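Local coordinates for protein phosphonate monoester hydrolase (Ruegeria pomeroyi, PDB 4UPK) that is a hydrolase of the sulfatase family, a member of the alkaline phosphatase clan, found as an assembly of four copies of its chain, at residues Ala52-Val57 with His61-Ala66; Ala95-Ser100 with Ala409-Ser414; Tyr169-His174 with Gln187-Arg192. One frame throughout, in Å; residues are numbered along the deposited sequence.

How the interactions relate
No segment is shared between the three contacts, and their nearest atoms lie about 18 to 22 Å apart. Interactions 1 and 3 are short-range in sequence, 4 and 13 residues apart at their closest ends, whereas interaction 2 joins segments 309 residues apart. Interactions 1 and 2 are partly buried and polar: the first sets an arginine side chain against backbone carbonyls, the second an amide against a carboxylate. Interaction 3 is apolar across its segments and fully buried, although its centre lies farthest from the chain's centre, at about 23 Å. Other subunits pack beside interactions 2 and 3; none touches the two segments of interaction 1.

Interaction 1 (Ala52-Val57 with His61-Ala66); sequences ALADHV and HLRALA
R63 reaches from its helix to the carbonyl oxygens of A54 and V57, spanning a loop in this sulfatase-family chain of the alkaline phosphatase clan. The segment 52-57 contains a short 3-10 segment, 54-56, while 61-66 belongs to helix 60-67. Even the nearest pair of CA atoms, those of A54 and R63, is 10.2 Å apart, so the long side chain has to bridge the gap. It does so by running extended from CG to NE, with CG set beside the backbone N and anti to the carbonyl carbon (chi1 -77°), and it presents the guanidinium end-on. Both terminal nitrogens grip one atom: NH1 lies 2.9 Å from V57 O and NH2 lies 3.1 Å from the same V57 O. V57 O sits near the guanidinium plane, at its edge. Seen from the carbonyl the two donors differ, for NH1 lies in the carbonyl plane and NH2 stands above it, 37° out. A54 O approaches the guanidinium obliquely, and although its distance from R63 NH2 is 2.9 Å, the N-H...O angle of 124° makes that bond weak. The remaining bonds run to helix 46-49, where R63 NH2 also donates to C48 O and R63 NE to L49 O. One guanidinium therefore ties the end of that helix, the loop after it and helix 60-67 together. V57 meanwhile turns its side chain to L314 and T318 of helix 303-333. Beside the hydrogen bonds, the methyl carbons A54 CB and V57 CG1 lie 3.8 Å and 4.0 Å from R63 NH2.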
# COMPACT_ATOMS: atom_id res chain seq x y z
N ALA A 52 36.47 31.92 -14.56
CA ALA A 52 37.87 31.63 -14.90
C ALA A 52 38.15 30.86 -16.20
O ALA A 52 39.17 31.11 -16.86
CB ALA A 52 38.55 30.95 -13.73
N LEU A 53 37.26 29.92 -16.57
CA LEU A 53 37.41 29.09 -17.76
C LEU A 53 36.55 29.52 -18.96
O LEU A 53 36.74 29.00 -20.05
CB LEU A 53 37.14 27.61 -17.41
CG LEU A 53 38.22 26.83 -16.61
CD1 LEU A 53 37.71 25.46 -16.21
CD2 LEU A 53 39.54 26.65 -17.42
N ALA A 54 35.61 30.47 -18.74
CA ALA A 54 34.67 30.97 -19.75
C ALA A 54 35.32 31.43 -21.06
O ALA A 54 34.83 31.08 -22.14
CB ALA A 54 33.78 32.07 -19.17
N ASP A 55 36.45 32.15 -20.99
CA ASP A 55 37.19 32.64 -22.16
C ASP A 55 37.96 31.56 -22.93
O ASP A 55 38.53 31.85 -23.98
CB ASP A 55 38.13 33.79 -21.78
CG ASP A 55 37.42 35.08 -21.36
OD1 ASP A 55 36.26 35.32 -21.83
OD2 ASP A 55 38.03 35.88 -20.59
N HIS A 56 37.97 30.32 -22.43
CA HIS A 56 38.69 29.20 -23.04
C HIS A 56 37.77 28.14 -23.63
O HIS A 56 38.24 27.07 -24.01
CB HIS A 56 39.67 28.59 -22.02
CG HIS A 56 40.65 29.61 -21.51
ND1 HIS A 56 40.41 30.30 -20.34
CD2 HIS A 56 41.78 30.10 -22.09
CE1 HIS A 56 41.42 31.15 -20.21
NE2 HIS A 56 42.27 31.07 -21.24
N VAL A 57 36.46 28.45 -23.72
CA VAL A 57 35.45 27.53 -24.24
C VAL A 57 34.29 28.31 -24.92
O VAL A 57 33.86 29.35 -24.42
CB VAL A 57 34.98 26.48 -23.17
CG1 VAL A 57 34.30 27.14 -21.96
CG2 VAL A 57 34.09 25.40 -23.78
N HIS A 61 25.12 29.00 -27.42
CA HIS A 61 23.69 28.78 -27.21
C HIS A 61 23.26 28.95 -25.77
O HIS A 61 22.24 29.58 -25.51
CB HIS A 61 23.22 27.45 -27.84
CG HIS A 61 23.35 27.45 -29.32
ND1 HIS A 61 22.48 28.17 -30.11
CD2 HIS A 61 24.24 26.81 -30.11
CE1 HIS A 61 22.86 27.94 -31.36
NE2 HIS A 61 23.91 27.12 -31.40
N LEU A 62 24.10 28.48 -24.83
CA LEU A 62 23.89 28.65 -23.38
C LEU A 62 24.07 30.13 -22.99
O LEU A 62 23.32 30.65 -22.16
CB LEU A 62 24.85 27.74 -22.58
CG LEU A 62 24.56 26.23 -22.66
CD1 LEU A 62 25.76 25.42 -22.24
CD2 LEU A 62 23.34 25.84 -21.83
N ARG A 63 25.02 30.82 -23.62
CA ARG A 63 25.27 32.25 -23.37
C ARG A 63 24.20 33.13 -24.02
O ARG A 63 23.86 34.18 -23.47
CB ARG A 63 26.69 32.64 -23.83
CG ARG A 63 27.75 32.19 -22.84
CD ARG A 63 29.17 32.31 -23.36
NE ARG A 63 30.11 31.56 -22.52
CZ ARG A 63 31.28 31.08 -22.92
NH1 ARG A 63 31.70 31.28 -24.17
NH2 ARG A 63 32.04 30.40 -22.08
N ALA A 64 23.61 32.67 -25.15
CA ALA A 64 22.52 33.39 -25.81
C ALA A 64 21.27 33.28 -24.95
O ALA A 64 20.59 34.28 -24.76
CB ALA A 64 22.26 32.84 -27.22
N LEU A 65 21.01 32.07 -24.38
CA LEU A 65 19.87 31.85 -23.48
C LEU A 65 19.99 32.70 -22.23
O LEU A 65 19.01 33.31 -21.83
CB LEU A 65 19.68 30.36 -23.14
CG LEU A 65 18.49 30.02 -22.22
CD1 LEU A 65 17.13 30.15 -22.97
CD2 LEU A 65 18.66 28.65 -21.60
N ALA A 66 21.20 32.77 -21.62
CA ALA A 66 21.48 33.59 -20.43
C ALA A 66 21.19 35.08 -20.72
O ALA A 66 20.62 35.77 -19.87
CB ALA A 66 22.93 33.41 -20.00

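Interaction 2 (Ala95-Ser100 with Ala409-Ser414); sequences AMNHRS and AVDGRS
N97 and D411 meet through a hydrogen bond, amide to carboxylate. N97 ND2 donates to D411 OD2 over 2.7 Å, and the N-H...O angle of 167° shows it to be nearly straight. The donor arrives on the syn side of OD2, little out of the carboxylate plane, and the acceptor lies in the amide plane; the two flat groups are nevertheless twisted 41° apart. Both residues direct CB at the opposite segment, and in both CG stands beside the backbone N and anti to the carbonyl carbon (chi1 -70° for N97), a setting that helps bring ND2 up to OD2.

The other carboxylate oxygen, D411 OD1, forms a salt bridge with R536, while D411 OD2 also accepts from Y94 N and N97 ND2 also donates to N516 O.

Within 95-100, H98 ND1 accepts from S100 N over 3.1 Å, in the plane of the ring. One face of that imidazole lies over A95 CA, which sits 3.4 Å above the ring plane. The helix ends just before R99, whose phi is positive.

The contact thus joins the short helix 95-98 to the loop between helices 394-402 and 416-419. H98 packs on helix 82-91, M96 on helix 499-515, V410 on helix 394-402, and M96 N bonds to E434 of strand 431-436.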
# COMPACT_ATOMS: atom_id res chain seq x y z
N ALA A 95 20.00 15.98 1.37
CA ALA A 95 20.37 14.58 1.51
C ALA A 95 20.08 14.09 2.94
O ALA A 95 19.80 12.90 3.09
CB ALA A 95 21.85 14.39 1.17
N MET A 96 20.15 14.99 3.99
CA MET A 96 19.85 14.65 5.39
C MET A 96 18.38 14.26 5.57
O MET A 96 18.04 13.55 6.49
CB MET A 96 20.29 15.76 6.40
CG MET A 96 19.66 17.12 6.19
SD MET A 96 20.41 18.36 7.29
CE MET A 96 19.55 19.81 6.73
N ASN A 97 17.54 14.69 4.63
CA ASN A 97 16.13 14.39 4.61
C ASN A 97 15.75 13.26 3.64
O ASN A 97 15.06 12.31 4.06
CB ASN A 97 15.32 15.67 4.37
CG ASN A 97 15.38 16.60 5.56
OD1 ASN A 97 15.54 16.17 6.70
ND2 ASN A 97 15.28 17.89 5.33
N HIS A 98 16.22 13.34 2.37
CA HIS A 98 15.86 12.30 1.39
C HIS A 98 16.55 10.94 1.65
O HIS A 98 16.00 9.88 1.33
CB HIS A 98 15.97 12.81 -0.06
CG HIS A 98 17.35 13.09 -0.58
ND1 HIS A 98 18.33 12.13 -0.59
CD2 HIS A 98 17.80 14.19 -1.24
CE1 HIS A 98 19.36 12.67 -1.23
NE2 HIS A 98 19.09 13.91 -1.63
N ARG A 99 17.74 11.01 2.27
CA ARG A 99 18.57 9.90 2.74
C ARG A 99 19.18 8.95 1.69
O ARG A 99 19.77 7.94 2.04
CB ARG A 99 17.99 9.20 4.00
CG ARG A 99 17.90 10.13 5.25
CD ARG A 99 19.26 10.57 5.84
NE ARG A 99 19.99 9.43 6.41
CZ ARG A 99 21.31 9.34 6.46
NH1 ARG A 99 22.07 10.32 6.02
NH2 ARG A 99 21.87 8.27 7.00
N SER A 100 19.14 9.33 0.42
CA SER A 100 19.80 8.59 -0.65
C SER A 100 21.17 9.32 -0.65
O SER A 100 21.40 10.24 -1.43
CB SER A 100 19.05 8.81 -1.97
OG SER A 100 19.44 7.87 -2.96
N ALA A 409 7.49 18.54 2.63
CA ALA A 409 8.74 17.76 2.60
C ALA A 409 9.88 18.50 1.86
O ALA A 409 11.05 18.29 2.17
CB ALA A 409 8.49 16.41 1.94
N VAL A 410 9.52 19.37 0.90
CA VAL A 410 10.47 20.15 0.10
C VAL A 410 11.17 21.22 0.95
O VAL A 410 10.52 22.14 1.48
CB VAL A 410 9.81 20.70 -1.21
CG1 VAL A 410 10.74 21.66 -1.96
CG2 VAL A 410 9.37 19.57 -2.12
N ASP A 411 12.49 21.07 1.09
CA ASP A 411 13.37 21.99 1.83
C ASP A 411 13.69 23.25 1.04
O ASP A 411 13.95 24.30 1.64
CB ASP A 411 14.69 21.29 2.20
CG ASP A 411 14.54 20.13 3.18
OD1 ASP A 411 13.85 20.30 4.20
OD2 ASP A 411 15.17 19.08 2.94
N GLY A 412 13.69 23.13 -0.30
CA GLY A 412 13.96 24.23 -1.22
C GLY A 412 12.86 25.25 -1.29
O GLY A 412 11.72 24.98 -0.90
N ARG A 413 13.20 26.44 -1.78
CA ARG A 413 12.28 27.56 -1.93
C ARG A 413 12.25 28.03 -3.38
O ARG A 413 13.29 28.06 -4.05
CB ARG A 413 12.69 28.71 -0.99
CG ARG A 413 12.48 28.40 0.49
CD ARG A 413 12.89 29.55 1.39
NE ARG A 413 12.11 30.77 1.14
CZ ARG A 413 12.37 31.94 1.71
NH1 ARG A 413 13.35 32.07 2.58
NH2 ARG A 413 11.64 33.01 1.39
N SER A 414 11.06 28.39 -3.86
CA SER A 414 10.84 28.88 -5.22
C SER A 414 11.73 30.09 -5.56
O SER A 414 11.84 31.04 -4.78
CB SER A 414 9.37 29.25 -5.41
OG SER A 414 9.11 29.70 -6.73

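Interaction 3 (Tyr169-His174 with Gln187-Arg192); sequences YPWQSH and QVYVPR
W171 meets V188 and Y189 in a buried apolar contact that joins helix 169-177 to the loop leading towards helix 213-224, within the sulfatase-family part of the chain. Its CB points to the loop and sets CG anti to the backbone N (chi1 -177°), which carries the indole off the helix. Along the five-membered ring, NE1 is hydrogen-bonded to the backbone oxygen of D211. The six-membered ring does the touching. CH2 lies 3.6 Å from V188 CG1, the methyl approaching from the opposite direction and obliquely to the ring. The neighbouring CZ3 is 3.9 Å from the same V188 CG1, so this methyl rests against both atoms at the end of the indole. CZ3 also meets Y189, whose OH sits at the indole edge near its plane, 3.5 Å from CZ3. Y207 meets the indole edge-to-face and the ring of F216 meets it at about 45°, while on helix 169-177 Y169 meets W228 of the third subunit edge-to-face. The Y189 hydroxyl is hydrogen-bonded to that of Y185; just behind it, Y189 CZ comes within 4.0 Å of W171 CZ3.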
# COMPACT_ATOMS: atom_id res chain seq x y z
N TYR A 169 21.16 1.41 -24.31
CA TYR A 169 20.79 0.42 -25.33
C TYR A 169 20.32 1.03 -26.65
O TYR A 169 20.84 0.62 -27.68
CB TYR A 169 19.86 -0.69 -24.76
CG TYR A 169 20.59 -1.75 -23.96
CD1 TYR A 169 21.89 -1.54 -23.49
CD2 TYR A 169 19.97 -2.96 -23.64
CE1 TYR A 169 22.54 -2.49 -22.70
CE2 TYR A 169 20.62 -3.93 -22.88
CZ TYR A 169 21.90 -3.69 -22.41
OH TYR A 169 22.55 -4.65 -21.67
N PRO A 170 19.44 2.08 -26.65
CA PRO A 170 19.09 2.74 -27.93
C PRO A 170 20.32 3.28 -28.67
O PRO A 170 20.44 3.05 -29.87
CB PRO A 170 18.16 3.89 -27.48
CG PRO A 170 17.56 3.40 -26.20
CD PRO A 170 18.70 2.70 -25.53
N TRP A 171 21.25 3.98 -27.97
CA TRP A 171 22.48 4.51 -28.57
C TRP A 171 23.43 3.41 -29.03
O TRP A 171 23.97 3.51 -30.12
CB TRP A 171 23.20 5.54 -27.66
CG TRP A 171 24.42 6.15 -28.30
CD1 TRP A 171 24.49 6.75 -29.53
CD2 TRP A 171 25.76 6.15 -27.77
NE1 TRP A 171 25.78 7.16 -29.77
CE2 TRP A 171 26.58 6.79 -28.72
CE3 TRP A 171 26.34 5.68 -26.58
CZ2 TRP A 171 27.95 6.99 -28.52
CZ3 TRP A 171 27.71 5.88 -26.37
CH2 TRP A 171 28.49 6.55 -27.33
N GLN A 172 23.58 2.33 -28.23
CA GLN A 172 24.42 1.17 -28.60
C GLN A 172 23.89 0.49 -29.83
O GLN A 172 24.69 0.03 -30.65
CB GLN A 172 24.52 0.14 -27.45
CG GLN A 172 25.46 0.54 -26.29
CD GLN A 172 25.89 -0.69 -25.53
OE1 GLN A 172 26.55 -1.58 -26.06
NE2 GLN A 172 25.59 -0.73 -24.24
N SER A 173 22.55 0.42 -29.98
CA SER A 173 21.90 -0.20 -31.15
C SER A 173 22.04 0.70 -32.39
O SER A 173 22.30 0.18 -33.46
CB SER A 173 20.45 -0.54 -30.85
OG SER A 173 20.38 -1.42 -29.74
N HIS A 174 21.96 2.02 -32.22
CA HIS A 174 22.19 3.02 -33.28
C HIS A 174 23.61 2.79 -33.86
O HIS A 174 23.76 2.70 -35.08
CB HIS A 174 22.05 4.45 -32.71
CG HIS A 174 22.28 5.54 -33.73
ND1 HIS A 174 23.39 6.36 -33.67
CD2 HIS A 174 21.56 5.85 -34.83
CE1 HIS A 174 23.28 7.18 -34.70
NE2 HIS A 174 22.22 6.89 -35.44
N GLN A 187 34.64 -0.52 -25.49
CA GLN A 187 35.45 -0.22 -26.68
C GLN A 187 35.03 1.09 -27.38
O GLN A 187 35.85 1.72 -28.05
CB GLN A 187 35.42 -1.39 -27.67
CG GLN A 187 36.15 -2.66 -27.19
CD GLN A 187 35.87 -3.87 -28.06
OE1 GLN A 187 35.51 -3.77 -29.25
NE2 GLN A 187 36.04 -5.07 -27.49
N VAL A 188 33.77 1.47 -27.24
CA VAL A 188 33.12 2.67 -27.81
C VAL A 188 33.81 3.98 -27.28
O VAL A 188 33.90 4.96 -28.01
CB VAL A 188 31.60 2.61 -27.45
CG1 VAL A 188 30.88 3.94 -27.66
CG2 VAL A 188 30.88 1.48 -28.19
N TYR A 189 34.30 3.96 -26.04
CA TYR A 189 34.90 5.11 -25.34
C TYR A 189 36.42 5.26 -25.49
O TYR A 189 36.99 6.23 -24.97
CB TYR A 189 34.50 5.06 -23.85
CG TYR A 189 33.02 5.17 -23.64
CD1 TYR A 189 32.36 6.38 -23.82
CD2 TYR A 189 32.25 4.05 -23.32
CE1 TYR A 189 30.98 6.50 -23.65
CE2 TYR A 189 30.87 4.15 -23.14
CZ TYR A 189 30.24 5.38 -23.30
OH TYR A 189 28.89 5.53 -23.11
N VAL A 190 37.06 4.30 -26.18
CA VAL A 190 38.50 4.29 -26.42
C VAL A 190 38.81 5.30 -27.57
O VAL A 190 38.24 5.16 -28.65
CB VAL A 190 39.05 2.86 -26.71
CG1 VAL A 190 40.55 2.88 -27.00
CG2 VAL A 190 38.74 1.91 -25.55
N PRO A 191 39.67 6.32 -27.32
CA PRO A 191 40.02 7.27 -28.39
C PRO A 191 40.79 6.57 -29.50
O PRO A 191 41.59 5.66 -29.24
CB PRO A 191 40.90 8.30 -27.67
CG PRO A 191 40.64 8.11 -26.21
CD PRO A 191 40.41 6.64 -26.08
N ARG A 192 40.52 6.96 -30.75
CA ARG A 192 41.19 6.40 -31.92
C ARG A 192 42.70 6.56 -31.79
O ARG A 192 43.19 7.67 -31.59
CB ARG A 192 40.70 7.10 -33.20
CG ARG A 192 40.93 6.34 -34.50
CD ARG A 192 40.21 7.05 -35.65
NE ARG A 192 38.75 7.13 -35.47
CZ ARG A 192 37.93 7.81 -36.27
NH1 ARG A 192 38.41 8.48 -37.31
NH2 ARG A 192 36.62 7.82 -36.04